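Local structure of Alpha/beta hydrolase (Pectobacterium atrosepticum SCRI1043, 3BDV) at residues A56-I65 against F83-V91; D117-S125 against Q145-S153. The protein is probably a serine hydrolase of the alpha/beta-hydrolase fold that binds calcium, although its substrate and reaction are not established. All blocks are in the same frame, centred on the assembly; numbering follows the deposited sequence. Where two conformers were deposited one is given.

Contact 1 (A56-I65 against F83-V91)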
ATOM      1  N   ALA A  56     -14.820  -7.907   5.380  1.00 25.90           N
ATOM      2  CA  ALA A  56     -13.396  -7.968   5.729  1.00 28.06           C
ATOM      3  C   ALA A  56     -13.080  -9.407   6.021  1.00 29.72           C
ATOM      4  O   ALA A  56     -13.598  -9.959   6.940  1.00 32.94           O
ATOM      5  CB  ALA A  56     -13.089  -7.147   6.935  1.00 29.12           C
ATOM      6  N   ASP A  57     -12.263 -10.029   5.206  1.00 25.98           N
ATOM      7  CA  ASP A  57     -11.823 -11.376   5.497  1.00 25.50           C
ATOM      8  C   ASP A  57     -10.370 -11.445   5.136  1.00 24.66           C
ATOM      9  O   ASP A  57     -10.017 -11.255   3.965  1.00 26.28           O
ATOM     10  CB  ASP A  57     -12.637 -12.360   4.685  1.00 26.58           C
ATOM     11  CG  ASP A  57     -12.332 -13.796   5.034  1.00 28.44           C
ATOM     12  OD1 ASP A  57     -11.288 -14.343   4.595  1.00 30.21           O
ATOM     13  OD2 ASP A  57     -13.186 -14.409   5.707  1.00 40.30           O
ATOM     14  N   LEU A  58      -9.509 -11.666   6.131  1.00 22.14           N
ATOM     15  CA  LEU A  58      -8.081 -11.530   5.899  1.00 20.47           C
ATOM     16  C   LEU A  58      -7.607 -12.587   4.908  1.00 21.38           C
ATOM     17  O   LEU A  58      -6.832 -12.304   3.987  1.00 21.23           O
ATOM     18  CB  LEU A  58      -7.302 -11.640   7.211  1.00 23.90           C
ATOM     19  CG  LEU A  58      -5.782 -11.519   7.104  1.00 19.77           C
ATOM     20  CD1 LEU A  58      -5.409 -10.197   6.447  1.00 22.33           C
ATOM     21  CD2 LEU A  58      -5.193 -11.606   8.496  1.00 22.44           C
ATOM     22  N   ASP A  59      -8.093 -13.799   5.095  1.00 21.84           N
ATOM     23  CA  ASP A  59      -7.651 -14.927   4.260  1.00 23.73           C
ATOM     24  C   ASP A  59      -8.026 -14.710   2.797  1.00 23.06           C
ATOM     25  O   ASP A  59      -7.247 -14.991   1.915  1.00 21.56           O
ATOM     26  CB  ASP A  59      -8.249 -16.227   4.756  1.00 25.69           C
ATOM     27  CG  ASP A  59      -7.632 -16.721   6.055  1.00 26.95           C
ATOM     28  OD1 ASP A  59      -6.471 -16.419   6.342  1.00 33.46           O
ATOM     29  OD2 ASP A  59      -8.336 -17.428   6.798  1.00 34.84           O
ATOM     30  N   ARG A  60      -9.192 -14.119   2.522  1.00 21.66           N
ATOM     31  CA  ARG A  60      -9.533 -13.839   1.121  1.00 21.74           C
ATOM     32  C   ARG A  60      -8.613 -12.822   0.497  1.00 21.43           C
ATOM     33  O   ARG A  60      -8.211 -12.962  -0.641  1.00 19.60           O
ATOM     34  CB  ARG A  60     -10.981 -13.381   0.997  1.00 24.10           C
ATOM     35  CG  ARG A  60     -11.922 -14.580   1.077  1.00 29.06           C
ATOM     36  CD  ARG A  60     -13.283 -14.275   0.525  1.00 39.13           C
ATOM     37  NE  ARG A  60     -14.025 -13.376   1.383  1.00 39.64           N
ATOM     38  CZ  ARG A  60     -15.174 -13.665   1.990  1.00 46.16           C
ATOM     39  NH1 ARG A  60     -15.746 -14.851   1.860  1.00 53.50           N
ATOM     40  NH2 ARG A  60     -15.759 -12.751   2.746  1.00 52.23           N
ATOM     41  N   TRP A  61      -8.310 -11.764   1.226  1.00 22.37           N
ATOM     42  CA  TRP A  61      -7.348 -10.769   0.747  1.00 22.68           C
ATOM     43  C   TRP A  61      -5.987 -11.411   0.512  1.00 21.44           C
ATOM     44  O   TRP A  61      -5.356 -11.145  -0.500  1.00 26.24           O
ATOM     45  CB  TRP A  61      -7.197  -9.617   1.733  1.00 21.95           C
ATOM     46  CG  TRP A  61      -7.936  -8.366   1.380  1.00 21.93           C
ATOM     47  CD1 TRP A  61      -7.409  -7.198   0.903  1.00 19.49           C
ATOM     48  CD2 TRP A  61      -9.348  -8.160   1.474  1.00 21.97           C
ATOM     49  NE1 TRP A  61      -8.408  -6.282   0.698  1.00 18.55           N
ATOM     50  CE2 TRP A  61      -9.605  -6.838   1.074  1.00 20.12           C
ATOM     51  CE3 TRP A  61     -10.414  -8.953   1.915  1.00 18.78           C
ATOM     52  CZ2 TRP A  61     -10.912  -6.294   1.046  1.00 23.51           C
ATOM     53  CZ3 TRP A  61     -11.686  -8.432   1.881  1.00 22.14           C
ATOM     54  CH2 TRP A  61     -11.932  -7.101   1.466  1.00 21.33           C
ATOM     55  N   VAL A  62      -5.543 -12.259   1.437  1.00 24.36           N
ATOM     56  CA  VAL A  62      -4.252 -12.936   1.343  1.00 24.42           C
ATOM     57  C   VAL A  62      -4.209 -13.870   0.116  1.00 27.02           C
ATOM     58  O   VAL A  62      -3.241 -13.916  -0.638  1.00 28.17           O
ATOM     59  CB  VAL A  62      -3.977 -13.778   2.600  1.00 26.15           C
ATOM     60  CG1 VAL A  62      -2.863 -14.845   2.321  1.00 27.22           C
ATOM     61  CG2 VAL A  62      -3.682 -12.890   3.820  1.00 26.03           C
ATOM     62  N   LEU A  63      -5.280 -14.608  -0.072  1.00 25.49           N
ATOM     63  CA  LEU A  63      -5.411 -15.466  -1.229  1.00 25.22           C
ATOM     64  C   LEU A  63      -5.364 -14.604  -2.521  1.00 24.66           C
ATOM     65  O   LEU A  63      -4.679 -14.966  -3.479  1.00 25.67           O
ATOM     66  CB  LEU A  63      -6.699 -16.276  -1.056  1.00 22.61           C
ATOM     67  CG  LEU A  63      -7.028 -17.476  -1.920  1.00 32.95           C
ATOM     68  CD1 LEU A  63      -5.782 -18.249  -2.263  1.00 36.56           C
ATOM     69  CD2 LEU A  63      -8.005 -18.312  -1.160  1.00 32.84           C
ATOM     70  N   ALA A  64      -6.029 -13.443  -2.546  1.00 23.87           N
ATOM     71  CA  ALA A  64      -5.972 -12.566  -3.716  1.00 23.90           C
ATOM     72  C   ALA A  64      -4.574 -12.018  -4.021  1.00 24.57           C
ATOM     73  O   ALA A  64      -4.176 -11.932  -5.185  1.00 23.65           O
ATOM     74  CB  ALA A  64      -6.971 -11.413  -3.610  1.00 23.79           C
ATOM     75  N   ILE A  65      -3.832 -11.645  -2.971  1.00 25.26           N
ATOM     76  CA  ILE A  65      -2.488 -11.137  -3.154  1.00 24.63           C
ATOM     77  C   ILE A  65      -1.584 -12.280  -3.657  1.00 25.18           C
ATOM     78  O   ILE A  65      -0.810 -12.096  -4.589  1.00 30.88           O
ATOM     79  CB  ILE A  65      -1.886 -10.517  -1.841  1.00 26.46           C
ATOM     80  CG1 ILE A  65      -2.672  -9.277  -1.392  1.00 27.79           C
ATOM     81  CG2 ILE A  65      -0.384 -10.162  -2.077  1.00 26.50           C
ATOM     82  CD1 ILE A  65      -2.364  -8.862   0.095  1.00 21.86           C
ATOM     83  N   PHE A  83      -7.598  -1.881   5.170  1.00 18.61           N
ATOM     84  CA  PHE A  83      -7.543  -3.317   5.294  1.00 18.47           C
ATOM     85  C   PHE A  83      -6.552  -3.962   4.322  1.00 18.06           C
ATOM     86  O   PHE A  83      -5.890  -4.944   4.660  1.00 19.31           O
ATOM     87  CB  PHE A  83      -8.937  -3.934   5.150  1.00 18.31           C
ATOM     88  CG  PHE A  83      -8.995  -5.378   5.566  1.00 16.05           C
ATOM     89  CD1 PHE A  83      -9.078  -5.721   6.906  1.00 19.97           C
ATOM     90  CD2 PHE A  83      -9.092  -6.377   4.632  1.00 23.96           C
ATOM     91  CE1 PHE A  83      -9.170  -7.088   7.304  1.00 20.36           C
ATOM     92  CE2 PHE A  83      -9.174  -7.710   5.009  1.00 20.75           C
ATOM     93  CZ  PHE A  83      -9.234  -8.061   6.349  1.00 23.17           C
ATOM     94  N   GLY A  84      -6.473  -3.425   3.113  1.00 19.64           N
ATOM     95  CA  GLY A  84      -5.483  -3.870   2.142  1.00 20.05           C
ATOM     96  C   GLY A  84      -4.063  -3.751   2.656  1.00 19.94           C
ATOM     97  O   GLY A  84      -3.237  -4.616   2.375  1.00 21.48           O
ATOM     98  N   ALA A  85      -3.758  -2.702   3.415  1.00 19.25           N
ATOM     99  CA  ALA A  85      -2.426  -2.550   3.940  1.00 19.90           C
ATOM    100  C   ALA A  85      -2.163  -3.580   5.019  1.00 20.35           C
ATOM    101  O   ALA A  85      -1.058  -4.101   5.137  1.00 18.45           O
ATOM    102  CB  ALA A  85      -2.232  -1.122   4.508  1.00 18.91           C
ATOM    103  N   LEU A  86      -3.169  -3.838   5.861  1.00 18.36           N
ATOM    104  CA  LEU A  86      -3.032  -4.966   6.802  1.00 18.93           C
ATOM    105  C   LEU A  86      -2.765  -6.260   6.082  1.00 18.90           C
ATOM    106  O   LEU A  86      -1.920  -7.058   6.518  1.00 21.15           O
ATOM    107  CB  LEU A  86      -4.221  -5.095   7.728  1.00 19.16           C
ATOM    108  CG  LEU A  86      -4.405  -3.871   8.626  1.00 17.90           C
ATOM    109  CD1 LEU A  86      -5.596  -4.061   9.579  1.00 20.83           C
ATOM    110  CD2 LEU A  86      -3.134  -3.491   9.370  1.00 20.32           C
ATOM    111  N   ALA A  87      -3.491  -6.531   5.011  1.00 20.18           N
ATOM    112  CA  ALA A  87      -3.232  -7.784   4.293  1.00 19.12           C
ATOM    113  C   ALA A  87      -1.819  -7.850   3.756  1.00 20.35           C
ATOM    114  O   ALA A  87      -1.186  -8.902   3.815  1.00 19.29           O
ATOM    115  CB  ALA A  87      -4.256  -7.956   3.154  1.00 19.49           C
ATOM    116  N   ALA A  88      -1.310  -6.725   3.244  1.00 17.88           N
ATOM    117  CA  ALA A  88       0.041  -6.629   2.698  1.00 20.17           C
ATOM    118  C   ALA A  88       1.005  -6.970   3.839  1.00 20.65           C
ATOM    119  O   ALA A  88       1.935  -7.755   3.657  1.00 19.05           O
ATOM    120  CB  ALA A  88       0.350  -5.224   2.137  1.00 19.67           C
ATOM    121  N   CYS A  89       0.755  -6.394   5.013  1.00 20.85           N
ATOM    122  CA  CYS A  89       1.592  -6.647   6.168  0.70 20.76           C
ATOM    123  C   CYS A  89       1.583  -8.138   6.526  1.00 19.51           C
ATOM    124  O   CYS A  89       2.614  -8.722   6.740  1.00 20.64           O
ATOM    125  CB  CYS A  89       1.104  -5.796   7.319  0.70 18.97           C
ATOM    126  SG  CYS A  89       1.906  -6.069   8.861  0.70 23.65           S
ATOM    127  N   HIS A  90       0.401  -8.735   6.573  1.00 20.59           N
ATOM    128  CA  HIS A  90       0.277 -10.089   7.007  1.00 20.33           C
ATOM    129  C   HIS A  90       1.005 -11.030   6.026  1.00 19.02           C
ATOM    130  O   HIS A  90       1.718 -11.944   6.415  1.00 22.80           O
ATOM    131  CB  HIS A  90      -1.204 -10.442   7.138  1.00 22.18           C
ATOM    132  CG  HIS A  90      -1.464 -11.868   7.517  1.00 20.76           C
ATOM    133  ND1 HIS A  90      -1.527 -12.301   8.829  1.00 24.61           N
ATOM    134  CD2 HIS A  90      -1.707 -12.964   6.753  1.00 21.79           C
ATOM    135  CE1 HIS A  90      -1.806 -13.584   8.850  1.00 22.91           C
ATOM    136  NE2 HIS A  90      -1.912 -14.013   7.608  1.00 22.51           N
ATOM    137  N   VAL A  91       0.856 -10.782   4.739  1.00 20.30           N
ATOM    138  CA  VAL A  91       1.499 -11.654   3.743  1.00 23.56           C
ATOM    139  C   VAL A  91       3.019 -11.632   3.880  1.00 22.87           C
ATOM    140  O   VAL A  91       3.649 -12.673   3.851  1.00 21.20           O
ATOM    141  CB  VAL A  91       1.083 -11.283   2.319  1.00 24.91           C
ATOM    142  CG1 VAL A  91       2.054 -11.846   1.293  1.00 34.12           C
ATOM    143  CG2 VAL A  91      -0.310 -11.773   2.079  1.00 30.46           C
TER
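Phe83 and Trp61 make an edge-to-face pair in which the CD2-CE2 edge of the phenyl ring stands on the indole face. The centroids of the phenyl and of the indole six-membered ring are 4.8 Å apart and the planes meet at 83°. Phe83 reaches this place with CG anti to its backbone N (chi1 -167°), which carries the ring to the first turn of the facing helix. There its rim also meets the backbone, Phe83 CZ lying 3.6 Å from Leu58 N, while Ala56 covers one face with CB 4.1 Å from the ring centroid, a CH-pi contact.

Farther along, the small Ala87 and Gly84 let Trp61 and Ile65 lie directly against the facing helix. Ala87 CB is 3.7 Å from Trp61 CB and equally near Ile65 CD1, and Gly84, with no side chain, offers its CA to the indole. Leu58 divides its methyls: CD1 rests on Ala87, and CD2 sits over the centre of the His90 imidazole, 3.8 Å from its centroid. Val62 CG2 lies 3.5 Å from His90 CD2 and also packs on Val91 CG2.

A second shell fixes these groups. Trp61 NE1 donates to Pro24 O, His90 ND1 bonds Arg118 O, and Phe113 adds another edge-to-face partner for Phe83. Asp57 is the N-cap of helix 58-70, Asp57 OD1 accepting from Arg60 N at 3.0 Å, and so caps the turn Phe83 packs against. The segment axes cross at -68° and 9.3 Å, a packing of apolar side chains and aromatic rings with no hydrogen bond across it. Helix 83-93 follows strand 76-81 through a GxSxG sequence containing Gly84, consistent with the nucleophile elbow of alpha/beta hydrolases.

Contact 2 (D117-S125 against Q145-S153)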
ATOM      1  N   ASP A 117      -5.406 -10.542  16.325  1.00 25.74           N
ATOM      2  CA  ASP A 117      -4.714 -11.788  16.588  1.00 28.32           C
ATOM      3  C   ASP A 117      -3.895 -12.305  15.415  1.00 29.12           C
ATOM      4  O   ASP A 117      -3.223 -13.325  15.525  1.00 29.29           O
ATOM      5  CB  ASP A 117      -5.699 -12.855  17.072  1.00 25.52           C
ATOM      6  CG  ASP A 117      -6.803 -13.166  16.080  1.00 32.00           C
ATOM      7  OD1 ASP A 117      -7.112 -12.355  15.170  1.00 28.73           O
ATOM      8  OD2 ASP A 117      -7.416 -14.238  16.253  1.00 35.42           O
ATOM      9  N   ARG A 118      -3.908 -11.577  14.312  1.00 26.34           N
ATOM     10  CA  ARG A 118      -3.193 -11.993  13.120  1.00 26.51           C
ATOM     11  C   ARG A 118      -2.168 -11.028  12.602  1.00 26.17           C
ATOM     12  O   ARG A 118      -1.379 -11.360  11.728  1.00 28.87           O
ATOM     13  CB  ARG A 118      -4.220 -12.330  12.071  1.00 27.85           C
ATOM     14  CG  ARG A 118      -5.031 -13.523  12.637  1.00 31.03           C
ATOM     15  CD  ARG A 118      -5.862 -14.170  11.693  1.00 26.24           C
ATOM     16  NE  ARG A 118      -5.095 -14.891  10.697  1.00 25.42           N
ATOM     17  CZ  ARG A 118      -5.633 -15.342   9.584  1.00 24.99           C
ATOM     18  NH1 ARG A 118      -6.910 -15.104   9.331  1.00 29.11           N
ATOM     19  NH2 ARG A 118      -4.903 -15.978   8.706  1.00 22.12           N
ATOM     20  N   ILE A 119      -2.153  -9.811  13.116  1.00 21.97           N
ATOM     21  CA  ILE A 119      -1.172  -8.868  12.664  1.00 22.98           C
ATOM     22  C   ILE A 119      -0.162  -8.706  13.791  1.00 24.38           C
ATOM     23  O   ILE A 119      -0.553  -8.335  14.914  1.00 25.54           O
ATOM     24  CB  ILE A 119      -1.853  -7.510  12.360  1.00 19.20           C
ATOM     25  CG1 ILE A 119      -2.896  -7.681  11.236  1.00 22.95           C
ATOM     26  CG2 ILE A 119      -0.792  -6.416  12.079  1.00 19.72           C
ATOM     27  CD1 ILE A 119      -2.345  -8.224   9.906  1.00 24.43           C
ATOM     28  N   GLN A 120       1.116  -8.995  13.521  1.00 22.90           N
ATOM     29  CA  GLN A 120       2.143  -8.967  14.559  1.00 25.55           C
ATOM     30  C   GLN A 120       2.789  -7.588  14.658  1.00 22.41           C
ATOM     31  O   GLN A 120       2.951  -6.885  13.650  1.00 22.69           O
ATOM     32  CB  GLN A 120       3.224  -9.994  14.264  1.00 26.49           C
ATOM     33  CG  GLN A 120       2.695 -11.402  14.011  1.00 31.60           C
ATOM     34  CD  GLN A 120       3.788 -12.336  13.524  1.00 36.84           C
ATOM     35  OE1 GLN A 120       4.929 -12.273  14.003  1.00 52.07           O
ATOM     36  NE2 GLN A 120       3.449 -13.208  12.574  1.00 40.49           N
ATOM     37  N   ALA A 121       3.134  -7.208  15.894  1.00 22.82           N
ATOM     38  CA  ALA A 121       3.873  -6.004  16.198  1.00 24.30           C
ATOM     39  C   ALA A 121       5.354  -6.376  16.191  1.00 25.67           C
ATOM     40  O   ALA A 121       6.021  -6.452  17.213  1.00 25.87           O
ATOM     41  CB  ALA A 121       3.456  -5.458  17.501  1.00 24.34           C
ATOM     42  N   SER A 122       5.836  -6.633  14.988  1.00 27.17           N
ATOM     43  CA  SER A 122       7.212  -7.048  14.774  1.00 26.99           C
ATOM     44  C   SER A 122       7.670  -6.626  13.379  1.00 26.32           C
ATOM     45  O   SER A 122       6.844  -6.394  12.471  1.00 24.13           O
ATOM     46  CB  SER A 122       7.370  -8.555  15.021  1.00 29.33           C
ATOM     47  OG  SER A 122       6.433  -9.310  14.297  1.00 35.40           O
ATOM     48  N   PRO A 123       8.985  -6.498  13.204  1.00 26.96           N
ATOM     49  CA  PRO A 123       9.514  -5.983  11.963  1.00 28.12           C
ATOM     50  C   PRO A 123       9.127  -6.740  10.738  1.00 27.50           C
ATOM     51  O   PRO A 123       9.139  -7.984  10.724  1.00 30.52           O
ATOM     52  CB  PRO A 123      11.021  -6.048  12.167  1.00 26.77           C
ATOM     53  CG  PRO A 123      11.202  -6.019  13.593  1.00 31.83           C
ATOM     54  CD  PRO A 123      10.067  -6.807  14.145  1.00 27.96           C
ATOM     55  N   LEU A 124       8.830  -5.993   9.692  1.00 25.60           N
ATOM     56  CA  LEU A 124       8.559  -6.578   8.406  1.00 27.14           C
ATOM     57  C   LEU A 124       9.941  -6.904   7.787  1.00 28.97           C
ATOM     58  O   LEU A 124      10.917  -6.162   7.936  1.00 28.84           O
ATOM     59  CB  LEU A 124       7.778  -5.640   7.503  1.00 27.11           C
ATOM     60  CG  LEU A 124       6.355  -5.339   8.021  1.00 33.33           C
ATOM     61  CD1 LEU A 124       5.617  -4.403   7.100  1.00 33.13           C
ATOM     62  CD2 LEU A 124       5.590  -6.633   8.189  1.00 37.46           C
ATOM     63  N   SER A 125      10.018  -8.019   7.104  1.00 28.94           N
ATOM     64  CA  SER A 125      11.311  -8.456   6.604  1.00 31.52           C
ATOM     65  C   SER A 125      11.756  -7.621   5.395  1.00 29.92           C
ATOM     66  O   SER A 125      12.839  -7.844   4.870  1.00 25.25           O
ATOM     67  CB  SER A 125      11.216  -9.931   6.220  1.00 29.08           C
ATOM     68  OG  SER A 125      10.248 -10.114   5.189  1.00 36.60           O
ATOM     69  N   GLN A 145       2.049   5.554  14.726  1.00 18.54           N
ATOM     70  CA  GLN A 145       3.437   5.588  15.181  1.00 20.95           C
ATOM     71  C   GLN A 145       3.898   4.307  15.856  1.00 22.85           C
ATOM     72  O   GLN A 145       5.022   3.823  15.608  1.00 22.39           O
ATOM     73  CB  GLN A 145       3.668   6.741  16.093  1.00 22.23           C
ATOM     74  CG  GLN A 145       3.570   8.093  15.385  1.00 22.15           C
ATOM     75  CD  GLN A 145       3.847   9.223  16.338  1.00 27.66           C
ATOM     76  OE1 GLN A 145       3.049   9.515  17.246  1.00 24.69           O
ATOM     77  NE2 GLN A 145       5.009   9.861  16.162  1.00 29.79           N
ATOM     78  N   TYR A 146       3.032   3.770  16.714  1.00 20.39           N
ATOM     79  CA  TYR A 146       3.291   2.468  17.393  1.00 18.59           C
ATOM     80  C   TYR A 146       3.518   1.363  16.373  1.00 22.57           C
ATOM     81  O   TYR A 146       4.503   0.580  16.434  1.00 18.55           O
ATOM     82  CB  TYR A 146       2.099   2.094  18.314  1.00 19.99           C
ATOM     83  CG  TYR A 146       2.135   0.664  18.790  1.00 20.37           C
ATOM     84  CD1 TYR A 146       2.938   0.287  19.862  1.00 29.37           C
ATOM     85  CD2 TYR A 146       1.375  -0.326  18.156  1.00 22.23           C
ATOM     86  CE1 TYR A 146       2.977  -1.010  20.283  1.00 25.28           C
ATOM     87  CE2 TYR A 146       1.420  -1.650  18.562  1.00 21.82           C
ATOM     88  CZ  TYR A 146       2.228  -1.985  19.611  1.00 24.05           C
ATOM     89  OH  TYR A 146       2.252  -3.299  19.988  1.00 28.33           O
ATOM     90  N   TRP A 147       2.592   1.229  15.437  1.00 21.67           N
ATOM     91  CA  TRP A 147       2.717   0.169  14.455  1.00 20.46           C
ATOM     92  C   TRP A 147       3.919   0.374  13.523  1.00 21.35           C
ATOM     93  O   TRP A 147       4.630  -0.574  13.241  1.00 20.04           O
ATOM     94  CB  TRP A 147       1.432   0.038  13.659  1.00 18.66           C
ATOM     95  CG  TRP A 147       0.336  -0.606  14.461  1.00 19.30           C
ATOM     96  CD1 TRP A 147      -0.774  -0.018  14.996  1.00 18.04           C
ATOM     97  CD2 TRP A 147       0.281  -1.974  14.831  1.00 16.26           C
ATOM     98  NE1 TRP A 147      -1.524  -0.958  15.676  1.00 20.70           N
ATOM     99  CE2 TRP A 147      -0.887  -2.168  15.578  1.00 17.48           C
ATOM    100  CE3 TRP A 147       1.104  -3.071  14.579  1.00 19.22           C
ATOM    101  CZ2 TRP A 147      -1.220  -3.402  16.107  1.00 17.18           C
ATOM    102  CZ3 TRP A 147       0.740  -4.303  15.074  1.00 19.62           C
ATOM    103  CH2 TRP A 147      -0.399  -4.466  15.827  1.00 21.55           C
ATOM    104  N   ALA A 148       4.132   1.592  13.054  1.00 20.91           N
ATOM    105  CA  ALA A 148       5.269   1.891  12.167  1.00 18.45           C
ATOM    106  C   ALA A 148       6.569   1.485  12.883  1.00 21.16           C
ATOM    107  O   ALA A 148       7.399   0.808  12.293  1.00 23.04           O
ATOM    108  CB  ALA A 148       5.266   3.376  11.745  1.00 20.63           C
ATOM    109  N   GLN A 149       6.715   1.860  14.153  1.00 20.84           N
ATOM    110  CA  GLN A 149       7.916   1.570  14.902  1.00 22.88           C
ATOM    111  C   GLN A 149       8.051   0.069  15.060  1.00 23.29           C
ATOM    112  O   GLN A 149       9.125  -0.512  14.806  1.00 20.79           O
ATOM    113  CB  GLN A 149       7.890   2.251  16.267  1.00 25.46           C
ATOM    114  CG  GLN A 149       9.145   2.076  17.110  1.00 30.98           C
ATOM    115  CD  GLN A 149       9.056   2.847  18.452  1.00 34.79           C
ATOM    116  OE1 GLN A 149       8.015   2.831  19.122  1.00 57.32           O
ATOM    117  NE2 GLN A 149      10.140   3.524  18.833  1.00 51.74           N
ATOM    118  N   ALA A 150       6.966  -0.598  15.411  1.00 22.95           N
ATOM    119  CA  ALA A 150       7.017  -2.061  15.555  1.00 23.10           C
ATOM    120  C   ALA A 150       7.413  -2.751  14.248  1.00 25.41           C
ATOM    121  O   ALA A 150       8.153  -3.727  14.280  1.00 25.11           O
ATOM    122  CB  ALA A 150       5.698  -2.562  15.998  1.00 23.14           C
ATOM    123  N   TRP A 151       6.854  -2.274  13.127  1.00 23.55           N
ATOM    124  CA  TRP A 151       7.067  -2.877  11.812  1.00 23.11           C
ATOM    125  C   TRP A 151       8.411  -2.473  11.187  1.00 22.92           C
ATOM    126  O   TRP A 151       8.785  -2.990  10.129  1.00 22.72           O
ATOM    127  CB  TRP A 151       5.952  -2.487  10.853  1.00 24.17           C
ATOM    128  CG  TRP A 151       4.578  -3.036  11.150  1.00 22.08           C
ATOM    129  CD1 TRP A 151       4.274  -4.180  11.792  1.00 21.18           C
ATOM    130  CD2 TRP A 151       3.336  -2.455  10.758  1.00 21.49           C
ATOM    131  NE1 TRP A 151       2.931  -4.354  11.856  1.00 20.95           N
ATOM    132  CE2 TRP A 151       2.322  -3.296  11.234  1.00 19.45           C
ATOM    133  CE3 TRP A 151       2.974  -1.252  10.116  1.00 26.17           C
ATOM    134  CZ2 TRP A 151       0.989  -3.039  11.028  1.00 22.74           C
ATOM    135  CZ3 TRP A 151       1.617  -0.993   9.923  1.00 22.22           C
ATOM    136  CH2 TRP A 151       0.654  -1.885  10.387  1.00 24.09           C
ATOM    137  N   ASP A 152       9.129  -1.576  11.862  1.00 22.51           N
ATOM    138  CA  ASP A 152      10.352  -0.965  11.326  1.00 26.26           C
ATOM    139  C   ASP A 152      10.084  -0.286   9.973  1.00 27.39           C
ATOM    140  O   ASP A 152      10.835  -0.445   9.007  1.00 28.99           O
ATOM    141  CB  ASP A 152      11.459  -2.020  11.185  1.00 26.48           C
ATOM    142  CG  ASP A 152      12.836  -1.421  11.179  1.00 37.73           C
ATOM    143  OD1 ASP A 152      13.010  -0.197  11.418  1.00 44.33           O
ATOM    144  OD2 ASP A 152      13.764  -2.217  10.951  1.00 50.71           O
ATOM    145  N   SER A 153       9.016   0.497   9.929  1.00 20.97           N
ATOM    146  CA  SER A 153       8.632   1.239   8.762  1.00 21.89           C
ATOM    147  C   SER A 153       8.926   2.710   8.965  1.00 22.77           C
ATOM    148  O   SER A 153       8.804   3.222  10.067  1.00 21.32           O
ATOM    149  CB  SER A 153       7.120   1.052   8.570  1.00 23.59           C
ATOM    150  OG  SER A 153       6.596   1.884   7.554  1.00 22.23           O
TER
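A loop docks here against the C-terminal end of a helix: residues 117-125, between strands 99-105 and 128-132, run past the last turns of helix 141-151, held by two hydrogen bonds and a row of small apolar contacts. Trp151 donates NE1 to Gln120 O over 3.1 Å, a somewhat bent bond (139° at the hydrogen) whose acceptor lies in the indole plane. The second bond is straighter: Leu124 N gives its hydrogen to Trp151 O at 3.0 Å, coming from above the carbonyl plane. Asp152, at positive phi, ends the helix in a Schellman motif; it binds calcium in a structure of this protein, though none is bound to it here.

Between these bonds Ala121, centre of an inverse gamma turn, lays CB 4.0 Å from Ala150 CB and 3.8 Å from Trp147 CZ3; two alanines suit so close an approach of backbones. Ile119, its CG2 anti to the backbone N, bridges both tryptophans with that methyl, 4.0 Å from Trp151 CZ2. Pro123 N lies 3.1 Å from Ala150 O but, having no hydrogen, makes no bond to it.

Trp147 NE1 is bonded to Glu109, Trp151 also packs on Cys89 of helix 83-93 and Leu104 of strand 99-105, and Leu124 touches Val102 of that strand.

From the N terminus, contact 1 closes first: residues 56-65 begin helix 58-70, the chain passes through strand 76-81, and helix 83-93 returns to it. Contact 2 opens only later, after strand 99-105, and its own loop spans strand 128-132 before helix 141-151 comes back. The two are therefore in series, neither nested nor crossed, yet they touch in space. Arg118 of the 117-125 loop reaches contact 1 through a salt bridge to Asp59, and Ile119 CD1 packs on Leu86 O. Helix 83-93 thus lies between the other two elements, tying helix 58-70 and the loop between strands 99-105 and 128-132 onto the sheet.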